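Local coordinates for protein serpin-ZX (Arabidopsis thaliana, PDB 3LE2) that inhibits target proteases such as metacaspase-9 by covalent capture after cleavage of its reactive center loop, and takes part in controlling programmed cell death, at residues 35-40 / 380-385; 236-241 / 370-375; 39-44 / 60-65; 95-100 / 170-175; 286-291 / 327-332. One frame throughout, in Å; residues are numbered along the deposited sequence.

Contact 1 of 5, residues 35-40 / 380-385; sequences FSPASI and GVVLFI
The carbonyl oxygen of Phe35 lies at the edge of the Phe384 ring, near its plane and 3.8 Å from Phe384 CD1, while Ser36 CB comes up to the same ring obliquely. On the opposite face of the sheet the Phe35 ring runs side by side with Ile385, Phe35 CE1 standing 4.0 Å from Ile385 CB. In the serpin fold this is where the short edge strand of sheet B turns into helix 37-49 beneath sheet A. Phe35 and Ile385 form an antiparallel hydrogen-bonded pair, Phe35 N to Ile385 O at 3.1 Å and Ile385 N to Phe35 O at 3.0 Å. A classic beta bulge sets Leu383 and Phe384 together opposite Val374. Next along the chain, Pro37 CG rests 3.6 Å from Ile385 CD1, and Ala38 CB meets Val382 O at 3.6 Å. Outside the two segments, Leu173 and His329 of sheet A border the Ser36 side, and helix 5-25 covers Phe35, Pro37 and Ile385. Ser36 is the N-cap of the helix. Its OG, placed beside the carbonyl carbon (chi1 171°), accepts from Ser39 N and donates to Leu383 O at 2.8 Å, in the plane of that carbonyl.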
# COMPACT_ATOMS: atom_id res chain seq x y z
N PHE A 35 -4.39 0.28 0.20
CA PHE A 35 -3.68 1.33 -0.52
C PHE A 35 -2.17 1.17 -0.38
O PHE A 35 -1.71 0.49 0.52
CB PHE A 35 -4.10 2.72 -0.02
CG PHE A 35 -3.49 3.10 1.30
CD1 PHE A 35 -4.04 2.65 2.49
CD2 PHE A 35 -2.37 3.91 1.35
CE1 PHE A 35 -3.48 3.00 3.73
CE2 PHE A 35 -1.79 4.27 2.57
CZ PHE A 35 -2.35 3.81 3.77
N SER A 36 -1.41 1.79 -1.27
CA SER A 36 0.04 1.67 -1.23
C SER A 36 0.72 2.94 -0.71
O SER A 36 0.80 3.95 -1.42
CB SER A 36 0.58 1.31 -2.61
OG SER A 36 1.99 1.38 -2.63
N PRO A 37 1.23 2.90 0.53
CA PRO A 37 1.93 4.03 1.15
C PRO A 37 3.19 4.39 0.36
O PRO A 37 3.51 5.57 0.21
CB PRO A 37 2.33 3.49 2.53
CG PRO A 37 1.46 2.31 2.76
CD PRO A 37 1.15 1.73 1.42
N ALA A 38 3.90 3.38 -0.13
CA ALA A 38 5.05 3.60 -0.99
C ALA A 38 4.71 4.45 -2.20
O ALA A 38 5.42 5.41 -2.50
CB ALA A 38 5.63 2.27 -1.43
N SER A 39 3.62 4.10 -2.89
CA SER A 39 3.17 4.86 -4.05
C SER A 39 2.75 6.27 -3.68
O SER A 39 2.99 7.23 -4.43
CB SER A 39 1.99 4.17 -4.74
OG SER A 39 2.28 2.80 -4.93
N ILE A 40 2.09 6.41 -2.54
CA ILE A 40 1.69 7.74 -2.11
C ILE A 40 2.94 8.58 -1.90
O ILE A 40 3.02 9.74 -2.32
CB ILE A 40 0.91 7.71 -0.78
CG1 ILE A 40 -0.37 6.88 -0.92
CG2 ILE A 40 0.58 9.13 -0.33
CD1 ILE A 40 -1.38 7.54 -1.80
N GLY A 380 12.44 -3.64 4.26
CA GLY A 380 11.40 -3.22 5.19
C GLY A 380 10.37 -2.26 4.59
O GLY A 380 9.50 -1.78 5.30
N VAL A 381 10.45 -1.98 3.30
CA VAL A 381 9.48 -1.10 2.65
C VAL A 381 8.07 -1.74 2.61
O VAL A 381 7.91 -2.93 2.33
CB VAL A 381 9.95 -0.71 1.22
CG1 VAL A 381 8.81 -0.11 0.37
CG2 VAL A 381 11.14 0.26 1.29
N VAL A 382 7.04 -0.94 2.91
CA VAL A 382 5.66 -1.42 2.91
C VAL A 382 4.94 -1.13 1.58
O VAL A 382 4.79 0.03 1.22
CB VAL A 382 4.87 -0.76 4.07
CG1 VAL A 382 3.37 -1.10 4.01
CG2 VAL A 382 5.51 -1.15 5.42
N LEU A 383 4.51 -2.17 0.87
CA LEU A 383 3.75 -1.99 -0.38
C LEU A 383 2.29 -1.63 -0.16
O LEU A 383 1.74 -0.80 -0.88
CB LEU A 383 3.78 -3.24 -1.26
CG LEU A 383 5.07 -3.48 -2.03
CD1 LEU A 383 6.16 -3.93 -1.04
CD2 LEU A 383 4.83 -4.53 -3.10
N PHE A 384 1.65 -2.28 0.81
CA PHE A 384 0.21 -2.11 1.02
C PHE A 384 -0.11 -2.12 2.50
O PHE A 384 0.48 -2.89 3.26
CB PHE A 384 -0.59 -3.26 0.39
CG PHE A 384 -0.54 -3.31 -1.11
CD1 PHE A 384 -1.19 -2.35 -1.88
CD2 PHE A 384 0.12 -4.34 -1.77
CE1 PHE A 384 -1.17 -2.40 -3.26
CE2 PHE A 384 0.16 -4.40 -3.15
CZ PHE A 384 -0.49 -3.42 -3.90
N ILE A 385 -1.06 -1.28 2.89
CA ILE A 385 -1.74 -1.38 4.18
C ILE A 385 -3.24 -1.44 3.91
O ILE A 385 -3.74 -0.77 3.00
CB ILE A 385 -1.45 -0.16 5.08
CG1 ILE A 385 0.06 0.01 5.28
CG2 ILE A 385 -2.18 -0.29 6.43
CD1 ILE A 385 0.43 1.27 6.04

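Contact 2 of 5, residues 236-241 / 370-375. With ACT (acetate ion), chain C.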
# COMPACT_ATOMS: atom_id res chain seq x y z
N PHE A 236 8.70 -10.91 -0.29
CA PHE A 236 7.44 -10.28 0.09
C PHE A 236 6.70 -11.19 1.05
O PHE A 236 6.79 -12.40 0.95
CB PHE A 236 6.58 -10.04 -1.14
CG PHE A 236 7.18 -9.11 -2.15
CD1 PHE A 236 7.85 -9.60 -3.26
CD2 PHE A 236 7.08 -7.74 -1.99
CE1 PHE A 236 8.40 -8.75 -4.19
CE2 PHE A 236 7.62 -6.87 -2.93
CZ PHE A 236 8.29 -7.37 -4.03
N SER A 237 5.98 -10.58 1.98
CA SER A 237 5.05 -11.32 2.84
C SER A 237 3.81 -10.48 3.10
O SER A 237 3.81 -9.26 2.93
CB SER A 237 5.71 -11.68 4.18
OG SER A 237 6.94 -12.34 3.97
N MET A 238 2.74 -11.15 3.50
CA MET A 238 1.54 -10.45 3.94
C MET A 238 1.37 -10.74 5.41
O MET A 238 1.52 -11.87 5.86
CB MET A 238 0.29 -10.87 3.14
CG MET A 238 -1.03 -10.26 3.66
SD MET A 238 -2.50 -10.72 2.72
CE MET A 238 -2.34 -9.63 1.30
N TYR A 239 1.07 -9.69 6.17
CA TYR A 239 0.89 -9.84 7.59
C TYR A 239 -0.55 -9.52 7.96
O TYR A 239 -1.15 -8.58 7.40
CB TYR A 239 1.88 -8.94 8.35
CG TYR A 239 3.31 -9.36 8.13
CD1 TYR A 239 3.85 -10.45 8.81
CD2 TYR A 239 4.11 -8.71 7.20
CE1 TYR A 239 5.16 -10.86 8.58
CE2 TYR A 239 5.40 -9.10 6.98
CZ TYR A 239 5.93 -10.17 7.66
OH TYR A 239 7.23 -10.53 7.41
N PHE A 240 -1.08 -10.33 8.87
CA PHE A 240 -2.45 -10.18 9.37
C PHE A 240 -2.37 -9.82 10.84
O PHE A 240 -1.74 -10.54 11.61
CB PHE A 240 -3.22 -11.48 9.22
CG PHE A 240 -3.35 -11.96 7.80
CD1 PHE A 240 -4.57 -11.93 7.15
CD2 PHE A 240 -2.24 -12.45 7.12
CE1 PHE A 240 -4.69 -12.36 5.85
CE2 PHE A 240 -2.35 -12.89 5.81
CZ PHE A 240 -3.58 -12.85 5.18
N TYR A 241 -3.00 -8.71 11.21
CA TYR A 241 -3.04 -8.26 12.59
C TYR A 241 -4.45 -8.40 13.11
O TYR A 241 -5.34 -7.62 12.76
CB TYR A 241 -2.54 -6.81 12.71
CG TYR A 241 -1.19 -6.61 12.07
CD1 TYR A 241 -0.02 -6.49 12.84
CD2 TYR A 241 -1.08 -6.54 10.68
CE1 TYR A 241 1.22 -6.31 12.22
CE2 TYR A 241 0.15 -6.36 10.07
CZ TYR A 241 1.29 -6.24 10.83
OH TYR A 241 2.49 -6.06 10.18
N PHE A 370 -9.54 -7.54 10.68
CA PHE A 370 -8.12 -7.54 10.95
C PHE A 370 -7.44 -6.54 10.03
O PHE A 370 -8.01 -6.13 9.02
CB PHE A 370 -7.53 -8.94 10.74
CG PHE A 370 -7.92 -9.61 9.43
CD1 PHE A 370 -9.07 -10.37 9.33
CD2 PHE A 370 -7.09 -9.52 8.32
CE1 PHE A 370 -9.42 -11.01 8.13
CE2 PHE A 370 -7.43 -10.15 7.11
CZ PHE A 370 -8.60 -10.90 7.02
N LEU A 371 -6.23 -6.13 10.40
CA LEU A 371 -5.42 -5.28 9.54
C LEU A 371 -4.57 -6.14 8.64
O LEU A 371 -4.32 -7.31 8.92
CB LEU A 371 -4.50 -4.37 10.34
CG LEU A 371 -5.16 -3.17 11.02
CD1 LEU A 371 -4.14 -2.44 11.86
CD2 LEU A 371 -5.80 -2.25 9.97
N LEU A 372 -4.13 -5.54 7.53
CA LEU A 372 -3.30 -6.19 6.54
C LEU A 372 -2.11 -5.30 6.24
O LEU A 372 -2.25 -4.09 6.11
CB LEU A 372 -4.06 -6.37 5.23
CG LEU A 372 -5.17 -7.41 5.13
CD1 LEU A 372 -5.72 -7.41 3.71
CD2 LEU A 372 -4.62 -8.78 5.50
N VAL A 373 -0.94 -5.92 6.09
CA VAL A 373 0.26 -5.21 5.66
C VAL A 373 1.09 -6.09 4.70
O VAL A 373 1.34 -7.26 4.99
CB VAL A 373 1.13 -4.76 6.86
CG1 VAL A 373 2.43 -4.11 6.39
CG2 VAL A 373 0.35 -3.80 7.76
N VAL A 374 1.47 -5.55 3.56
CA VAL A 374 2.32 -6.27 2.63
C VAL A 374 3.65 -5.55 2.58
O VAL A 374 3.69 -4.36 2.29
CB VAL A 374 1.73 -6.37 1.20
CG1 VAL A 374 2.78 -6.93 0.23
CG2 VAL A 374 0.47 -7.24 1.18
N THR A 375 4.73 -6.26 2.89
CA THR A 375 6.03 -5.63 2.96
C THR A 375 7.06 -6.42 2.21
O THR A 375 6.94 -7.63 2.02
CB THR A 375 6.55 -5.58 4.40
OG1 THR A 375 6.87 -6.91 4.81
CG2 THR A 375 5.51 -5.01 5.33
C ACT C . 7.59 -13.86 7.96
O ACT C . 7.04 -14.01 6.84
OXT ACT C . 6.84 -13.56 8.93
CH3 ACT C . 9.07 -14.04 8.15
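Phe240 carries its ring beside the backbone N (chi1 -60°) and Phe370 holds its ring between backbone N and carbonyl carbon (chi1 50°), which sets the two side chains alongside one another and pointing the same way. Phe370 CE2 meets the edge of the Phe240 ring, 3.4 Å from Phe240 CD1, with the planes inclined at 42°. In the conformer described, Leu372 CD2 makes a CH-pi contact over one face of the Phe240 ring; Leu372 has a second conformer, so this contact is less certain. Met238 adds its methyl to this face of the sheet, Met238 CE lying 3.7 Å from Val374 CG2. The other face holds the tyrosines. Tyr241 crosses Val373 at a slant, Tyr241 CE2 3.5 Å from Val373 CG2, and its CB packs on Leu371 CB. Tyr239 receives Thr375 OG1 in the plane of its ring, 3.4 Å from Tyr239 CE2. At the opposite ring edge an acetate ion, probably from the crystallisation liquor, comes within 3.2 Å of Tyr239 CE1 through its OXT. The phenol OH of Tyr239 and the Ser237 hydroxyl both bond to Asn377, whereas any bond from Ser237 OG to the acetate is weak and unsettled. Six backbone bonds join the strands, the shortest from Tyr239 N to Val373 O at 2.7 Å. Helix 249-258 covers Tyr241 and Leu371, and Val382 of the next strand lies against Val373. Such a fully paired antiparallel ladder, with strand 220-226 on one flank and strand 382-388 on the other, is the centre of serpin sheet B.

Contact 3 of 5, residues 39-44 / 60-65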
# COMPACT_ATOMS: atom_id res chain seq x y z
N SER A 39 3.62 4.10 -2.89
CA SER A 39 3.17 4.86 -4.05
C SER A 39 2.75 6.27 -3.68
O SER A 39 2.99 7.23 -4.43
CB SER A 39 1.99 4.17 -4.74
OG SER A 39 2.28 2.80 -4.93
N ILE A 40 2.09 6.41 -2.54
CA ILE A 40 1.69 7.74 -2.11
C ILE A 40 2.94 8.58 -1.90
O ILE A 40 3.02 9.74 -2.32
CB ILE A 40 0.91 7.71 -0.78
CG1 ILE A 40 -0.37 6.88 -0.92
CG2 ILE A 40 0.58 9.13 -0.33
CD1 ILE A 40 -1.38 7.54 -1.80
N ASN A 41 3.93 7.98 -1.23
CA ASN A 41 5.16 8.69 -0.88
C ASN A 41 6.01 9.00 -2.11
O ASN A 41 6.75 9.98 -2.12
CB ASN A 41 5.96 7.91 0.18
CG ASN A 41 5.30 7.96 1.55
OD1 ASN A 41 4.33 8.70 1.75
ND2 ASN A 41 5.81 7.18 2.49
N VAL A 42 5.88 8.16 -3.14
CA VAL A 42 6.47 8.44 -4.45
C VAL A 42 5.88 9.71 -5.09
O VAL A 42 6.60 10.52 -5.65
CB VAL A 42 6.27 7.27 -5.43
CG1 VAL A 42 6.45 7.74 -6.87
CG2 VAL A 42 7.22 6.12 -5.10
N VAL A 43 4.56 9.88 -4.98
CA VAL A 43 3.93 11.11 -5.46
C VAL A 43 4.40 12.34 -4.67
O VAL A 43 4.76 13.37 -5.26
CB VAL A 43 2.39 11.03 -5.40
CG1 VAL A 43 1.79 12.34 -5.87
CG2 VAL A 43 1.89 9.89 -6.26
N LEU A 44 4.40 12.23 -3.34
CA LEU A 44 4.82 13.33 -2.47
C LEU A 44 6.29 13.72 -2.73
O LEU A 44 6.63 14.90 -2.68
CB LEU A 44 4.58 13.01 -1.00
CG LEU A 44 3.10 12.85 -0.62
CD1 LEU A 44 2.95 12.34 0.81
CD2 LEU A 44 2.34 14.17 -0.79
N LEU A 60 9.27 17.41 3.10
CA LEU A 60 10.51 16.77 3.52
C LEU A 60 10.37 16.16 4.91
O LEU A 60 10.83 15.04 5.15
CB LEU A 60 11.67 17.76 3.50
CG LEU A 60 12.28 18.07 2.14
CD1 LEU A 60 13.42 19.07 2.28
CD2 LEU A 60 12.76 16.79 1.50
N SER A 61 9.75 16.90 5.83
CA SER A 61 9.60 16.43 7.20
C SER A 61 8.54 15.34 7.29
O SER A 61 8.63 14.45 8.14
CB SER A 61 9.25 17.59 8.14
OG SER A 61 10.30 18.55 8.16
N PHE A 62 7.55 15.39 6.40
CA PHE A 62 6.51 14.37 6.39
C PHE A 62 7.09 13.03 5.95
O PHE A 62 6.66 11.97 6.40
CB PHE A 62 5.37 14.78 5.47
CG PHE A 62 4.23 13.79 5.43
CD1 PHE A 62 3.18 13.89 6.33
CD2 PHE A 62 4.22 12.76 4.50
CE1 PHE A 62 2.12 12.97 6.29
CE2 PHE A 62 3.17 11.85 4.45
CZ PHE A 62 2.12 11.95 5.36
N LEU A 63 8.08 13.10 5.07
CA LEU A 63 8.60 11.92 4.41
C LEU A 63 9.86 11.38 5.07
O LEU A 63 10.36 10.32 4.68
CB LEU A 63 8.86 12.23 2.93
CG LEU A 63 7.61 12.39 2.07
CD1 LEU A 63 7.99 12.84 0.65
CD2 LEU A 63 6.80 11.08 2.06
N LYS A 64 10.38 12.13 6.04
CA LYS A 64 11.50 11.71 6.91
C LYS A 64 12.85 11.66 6.20
O LYS A 64 13.67 10.79 6.47
CB LYS A 64 11.22 10.36 7.58
CG LYS A 64 9.83 10.22 8.21
CD LYS A 64 9.57 11.31 9.26
CE LYS A 64 8.13 11.20 9.78
NZ LYS A 64 7.74 12.31 10.69
N PHE A 65 13.06 12.59 5.28
CA PHE A 65 14.33 12.71 4.59
C PHE A 65 14.67 14.18 4.58
O PHE A 65 13.77 15.02 4.60
CB PHE A 65 14.24 12.19 3.15
CG PHE A 65 14.22 10.69 3.04
CD1 PHE A 65 15.41 9.97 2.87
CD2 PHE A 65 13.03 9.99 3.10
CE1 PHE A 65 15.40 8.58 2.76
CE2 PHE A 65 13.02 8.60 2.99
CZ PHE A 65 14.20 7.90 2.82
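Leu44 and Asn41 of helix 37-49 meet Leu63 and Phe62 in a small, mostly apolar contact between two helices, partly buried near the surface of the chain. Leu63 carries it by sending one methyl to each partner. Its CD2 lies over the face of the Asn41 side-chain amide, 3.4 Å from Asn41 OD1 and 3.5 Å from Asn41 CG, the two side chains sliding past each other in opposite directions. Its CD1 packs 3.8 Å from Leu44 CB. Asn41 and Leu44 stand three residues apart, so they share one side of their helix and both face Leu63. These are helices B and C of the serpin fold, joined by a short connection and pressed together where the second one ends. Phe62 swings its ring beside its own carbonyl carbon (chi1 -179°), from where Phe62 CE2 reaches Leu44 CD1 at 3.7 Å. Asn41 OD1 stands farther off at the edge of the same ring, near its plane. Beyond the pair, Leu71 of helix 68-83 touches Leu63, and Gln12 of helix 5-25 lies against Asn41.

Contact 4 of 5, residues 95-100 / 170-175; sequences SVANGA and ANALYF
Ser95 O accepts the shortest bond of this strand pair, from Tyr174 N at 2.8 Å. Five further backbone bonds follow along the antiparallel ladder, among them Ala172 N to Ala97 O at 2.9 Å and Ala170 N to Gly99 O at 2.9 Å. One side-chain bond joins them: Asn171 ND2 donates to Asn98 OD1 at 3.1 Å. Both asparagines carry CG beside their carbonyl carbon (chi1 -177° for Asn171, -167° for Asn98), which turns the two amides to one face of the sheet at a non-hydrogen-bonded position. The amide planes are 66° apart, and ND2 approaches OD1 from well above the plane of the Asn98 amide, not on a lone pair. Two residues along, on the same face, Val96 CG2 and Leu173 CD1 press together at 3.5 Å, tighter than ordinary van der Waals contact. On the reverse face, between Ser95 with Tyr174 and Gly99 with Ala170, the alanines meet, Ala97 CB 4.0 Å from Ala172 CB. Asn171 OD1 makes a weak bond to His329 ND1, consistent with the shutter region known from other serpins. Within sheet A, strand 93-103 has strand 123-127 as its other neighbour, and strand 167-176 lies parallel to strand 326-335, the interface into which the cleaved loop inserts in other inhibitory serpins, and probably here. Helix 37-49 covers the asparagine face through Ser39, Val42 and Ile46, and helix 129-147 lies over the alanines with Val140 and Trp143.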
# COMPACT_ATOMS: atom_id res chain seq x y z
N SER A 95 2.79 -4.21 -11.13
CA SER A 95 2.67 -3.27 -12.22
C SER A 95 2.33 -1.90 -11.65
O SER A 95 1.46 -1.77 -10.79
CB SER A 95 1.59 -3.74 -13.20
OG SER A 95 1.56 -2.89 -14.32
N VAL A 96 3.04 -0.88 -12.13
CA VAL A 96 2.94 0.47 -11.58
C VAL A 96 2.45 1.46 -12.63
O VAL A 96 2.86 1.41 -13.78
CB VAL A 96 4.30 0.96 -11.09
CG1 VAL A 96 4.25 2.44 -10.76
CG2 VAL A 96 4.77 0.12 -9.90
N ALA A 97 1.57 2.36 -12.21
CA ALA A 97 1.15 3.47 -13.06
C ALA A 97 1.42 4.76 -12.30
O ALA A 97 0.94 4.95 -11.19
CB ALA A 97 -0.33 3.36 -13.42
N ASN A 98 2.17 5.65 -12.93
CA ASN A 98 2.61 6.84 -12.25
C ASN A 98 2.72 8.05 -13.18
O ASN A 98 3.55 8.08 -14.10
CB ASN A 98 3.94 6.55 -11.55
CG ASN A 98 4.31 7.62 -10.58
OD1 ASN A 98 3.45 8.16 -9.88
ND2 ASN A 98 5.58 7.95 -10.55
N GLY A 99 1.87 9.05 -12.97
CA GLY A 99 1.82 10.16 -13.90
C GLY A 99 1.28 11.46 -13.33
O GLY A 99 0.57 11.47 -12.32
N ALA A 100 1.62 12.56 -13.99
CA ALA A 100 1.11 13.87 -13.64
C ALA A 100 0.51 14.57 -14.86
O ALA A 100 1.06 14.51 -15.95
CB ALA A 100 2.22 14.72 -13.04
N ALA A 170 -1.90 10.74 -10.89
CA ALA A 170 -2.64 9.50 -10.93
C ALA A 170 -1.66 8.39 -10.70
O ALA A 170 -0.64 8.31 -11.40
CB ALA A 170 -3.37 9.33 -12.27
N ASN A 171 -1.94 7.56 -9.71
CA ASN A 171 -1.01 6.53 -9.31
C ASN A 171 -1.74 5.22 -9.01
O ASN A 171 -2.82 5.22 -8.41
CB ASN A 171 -0.19 6.99 -8.11
CG ASN A 171 0.85 5.97 -7.69
OD1 ASN A 171 0.50 4.86 -7.28
ND2 ASN A 171 2.13 6.34 -7.79
N ALA A 172 -1.17 4.11 -9.45
CA ALA A 172 -1.78 2.81 -9.20
C ALA A 172 -0.70 1.77 -8.96
O ALA A 172 0.38 1.84 -9.53
CB ALA A 172 -2.68 2.41 -10.37
N LEU A 173 -0.99 0.80 -8.11
CA LEU A 173 -0.07 -0.30 -7.90
C LEU A 173 -0.86 -1.60 -7.93
O LEU A 173 -1.77 -1.80 -7.12
CB LEU A 173 0.69 -0.16 -6.56
CG LEU A 173 1.75 -1.24 -6.27
CD1 LEU A 173 2.88 -1.21 -7.30
CD2 LEU A 173 2.35 -1.16 -4.85
N TYR A 174 -0.53 -2.45 -8.90
CA TYR A 174 -1.09 -3.80 -8.94
C TYR A 174 -0.05 -4.80 -8.43
O TYR A 174 1.13 -4.72 -8.78
CB TYR A 174 -1.56 -4.17 -10.36
CG TYR A 174 -2.02 -5.60 -10.52
CD1 TYR A 174 -3.36 -5.94 -10.31
CD2 TYR A 174 -1.14 -6.63 -10.87
CE1 TYR A 174 -3.81 -7.26 -10.47
CE2 TYR A 174 -1.58 -7.95 -11.02
CZ TYR A 174 -2.93 -8.25 -10.82
OH TYR A 174 -3.40 -9.54 -10.95
N PHE A 175 -0.49 -5.73 -7.61
CA PHE A 175 0.37 -6.78 -7.09
C PHE A 175 -0.42 -8.07 -7.08
O PHE A 175 -1.59 -8.10 -6.70
CB PHE A 175 0.84 -6.42 -5.67
CG PHE A 175 1.54 -7.54 -4.91
CD1 PHE A 175 2.92 -7.59 -4.84
CD2 PHE A 175 0.82 -8.49 -4.20
CE1 PHE A 175 3.57 -8.59 -4.12
CE2 PHE A 175 1.46 -9.49 -3.48
CZ PHE A 175 2.83 -9.54 -3.44

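Contact 5 of 5, residues 286-291 / 327-332; sequences FGFDAS and IFHKAC
Asp289 OD1 is gripped by three donors: Ile327 N across the strands at 2.9 Å, and Ser291 N at 3.0 Å and Ser291 OG at 3.1 Å from its own segment. All three meet it from outside the carboxylate plane. Beside it Ala290 N donates to Ile327 O at 2.7 Å, the shortest bond of the contact, and Ala290 CB packs on Ile327 CB. Asp289 reaches its donors with CG beside the carbonyl carbon (chi1 179°), and its second oxygen, OD2, is bonded to Asn326 ND2. The Ser291 N bond is a capping bond, Asp289 standing just ahead of the turn into helix 291-296. Strands 277-289 and 326-335 pair here as antiparallel strands of serpin sheet A, the latter also bordering strand 167-176. Four backbone bonds hold the regular part. On one face Phe288 CE1 comes to the edge of the His329 imidazole, near its plane and 3.8 Å from His329 CD2. On the other, the bent Lys330 chain passes the Phe286 carbonyl, Lys330 CD standing 3.7 Å from Phe286 O. In the next shell, His329 NE2 accepts from Ser36 N at the start of helix 37-49. Phe35 packs against both Phe288 and His329, while Val43 and Ile47 of that helix cover Ile327.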
# COMPACT_ATOMS: atom_id res chain seq x y z
N PHE A 286 -9.54 -0.66 -4.29
CA PHE A 286 -9.87 0.50 -3.50
C PHE A 286 -9.16 1.70 -4.08
O PHE A 286 -8.00 1.63 -4.46
CB PHE A 286 -9.50 0.29 -2.02
CG PHE A 286 -9.84 1.47 -1.15
CD1 PHE A 286 -11.08 1.56 -0.56
CD2 PHE A 286 -8.93 2.50 -0.96
CE1 PHE A 286 -11.41 2.65 0.22
CE2 PHE A 286 -9.24 3.59 -0.19
CZ PHE A 286 -10.48 3.68 0.41
N GLY A 287 -9.87 2.81 -4.16
CA GLY A 287 -9.31 4.00 -4.75
C GLY A 287 -9.76 5.23 -3.99
O GLY A 287 -10.86 5.26 -3.40
N PHE A 288 -8.91 6.24 -3.99
CA PHE A 288 -9.27 7.47 -3.31
C PHE A 288 -8.40 8.60 -3.79
O PHE A 288 -7.34 8.37 -4.41
CB PHE A 288 -9.22 7.29 -1.79
CG PHE A 288 -7.82 7.19 -1.21
CD1 PHE A 288 -7.04 6.05 -1.39
CD2 PHE A 288 -7.29 8.23 -0.46
CE1 PHE A 288 -5.75 5.96 -0.85
CE2 PHE A 288 -6.01 8.15 0.09
CZ PHE A 288 -5.24 7.01 -0.11
N ASP A 289 -8.87 9.81 -3.55
CA ASP A 289 -8.07 11.01 -3.75
C ASP A 289 -7.38 11.32 -2.42
O ASP A 289 -8.04 11.67 -1.44
CB ASP A 289 -8.99 12.16 -4.16
CG ASP A 289 -8.24 13.47 -4.38
OD1 ASP A 289 -7.03 13.54 -4.04
OD2 ASP A 289 -8.86 14.43 -4.89
N ALA A 290 -6.06 11.18 -2.38
CA ALA A 290 -5.32 11.30 -1.11
C ALA A 290 -5.32 12.71 -0.54
O ALA A 290 -4.93 12.92 0.60
CB ALA A 290 -3.88 10.81 -1.28
N SER A 291 -5.73 13.69 -1.35
CA SER A 291 -5.48 15.09 -1.03
C SER A 291 -6.07 15.49 0.33
O SER A 291 -5.39 16.12 1.15
CB SER A 291 -5.96 16.01 -2.16
OG SER A 291 -7.36 16.04 -2.24
N ILE A 327 -4.72 13.95 -5.81
CA ILE A 327 -3.80 12.83 -5.92
C ILE A 327 -4.64 11.57 -5.94
O ILE A 327 -5.07 11.06 -4.90
CB ILE A 327 -2.78 12.79 -4.77
CG1 ILE A 327 -1.95 14.08 -4.75
CG2 ILE A 327 -1.89 11.56 -4.89
CD1 ILE A 327 -1.11 14.24 -3.48
N PHE A 328 -4.87 11.07 -7.16
CA PHE A 328 -5.70 9.89 -7.39
C PHE A 328 -4.90 8.60 -7.25
O PHE A 328 -3.90 8.41 -7.94
CB PHE A 328 -6.36 9.97 -8.77
CG PHE A 328 -7.33 11.11 -8.92
CD1 PHE A 328 -7.02 12.22 -9.72
CD2 PHE A 328 -8.56 11.09 -8.26
CE1 PHE A 328 -7.94 13.28 -9.87
CE2 PHE A 328 -9.47 12.14 -8.40
CZ PHE A 328 -9.16 13.24 -9.21
N HIS A 329 -5.34 7.73 -6.35
CA HIS A 329 -4.64 6.47 -6.10
C HIS A 329 -5.56 5.27 -6.17
O HIS A 329 -6.69 5.29 -5.67
CB HIS A 329 -3.92 6.49 -4.74
CG HIS A 329 -3.22 5.21 -4.40
ND1 HIS A 329 -2.09 4.78 -5.07
CD2 HIS A 329 -3.48 4.27 -3.45
CE1 HIS A 329 -1.70 3.62 -4.56
NE2 HIS A 329 -2.52 3.29 -3.58
N LYS A 330 -5.07 4.20 -6.78
CA LYS A 330 -5.82 2.97 -6.86
C LYS A 330 -4.92 1.77 -6.57
O LYS A 330 -3.76 1.71 -7.02
CB LYS A 330 -6.47 2.82 -8.24
CG LYS A 330 -7.32 1.55 -8.41
CD LYS A 330 -8.78 1.77 -8.04
CE LYS A 330 -9.70 1.08 -9.04
NZ LYS A 330 -11.09 1.61 -8.99
N ALA A 331 -5.48 0.82 -5.83
CA ALA A 331 -4.80 -0.39 -5.44
C ALA A 331 -5.82 -1.52 -5.43
O ALA A 331 -7.02 -1.29 -5.31
CB ALA A 331 -4.21 -0.20 -4.05
N CYS A 332 -5.34 -2.75 -5.55
CA CYS A 332 -6.23 -3.90 -5.38
C CYS A 332 -5.49 -5.02 -4.66
O CYS A 332 -4.26 -5.07 -4.68
CB CYS A 332 -6.76 -4.40 -6.72
SG CYS A 332 -5.46 -5.08 -7.73

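In the fold
Contact 1 opens first, at residue 35, and closes last, at residue 385, so its loop encloses nearly the whole serpin body. Contact 3 starts from the same helix, 37-49, and closes early, joining it to helix 54-63. Next along the chain contact 4 closes, pairing two strands of sheet A. Contact 2 then spans from strand 236-243 to strand 370-376 in sheet B, and contact 5 nests inside that loop; none of the loops cross. Contacts 4 and 5 become neighbours through backbone bonds of Asn171 with Phe328 and Lys330, and contacts 1 and 2 through Val374 with Leu383 and Phe384. Contact 5 touches contact 1 through His329 and Phe288.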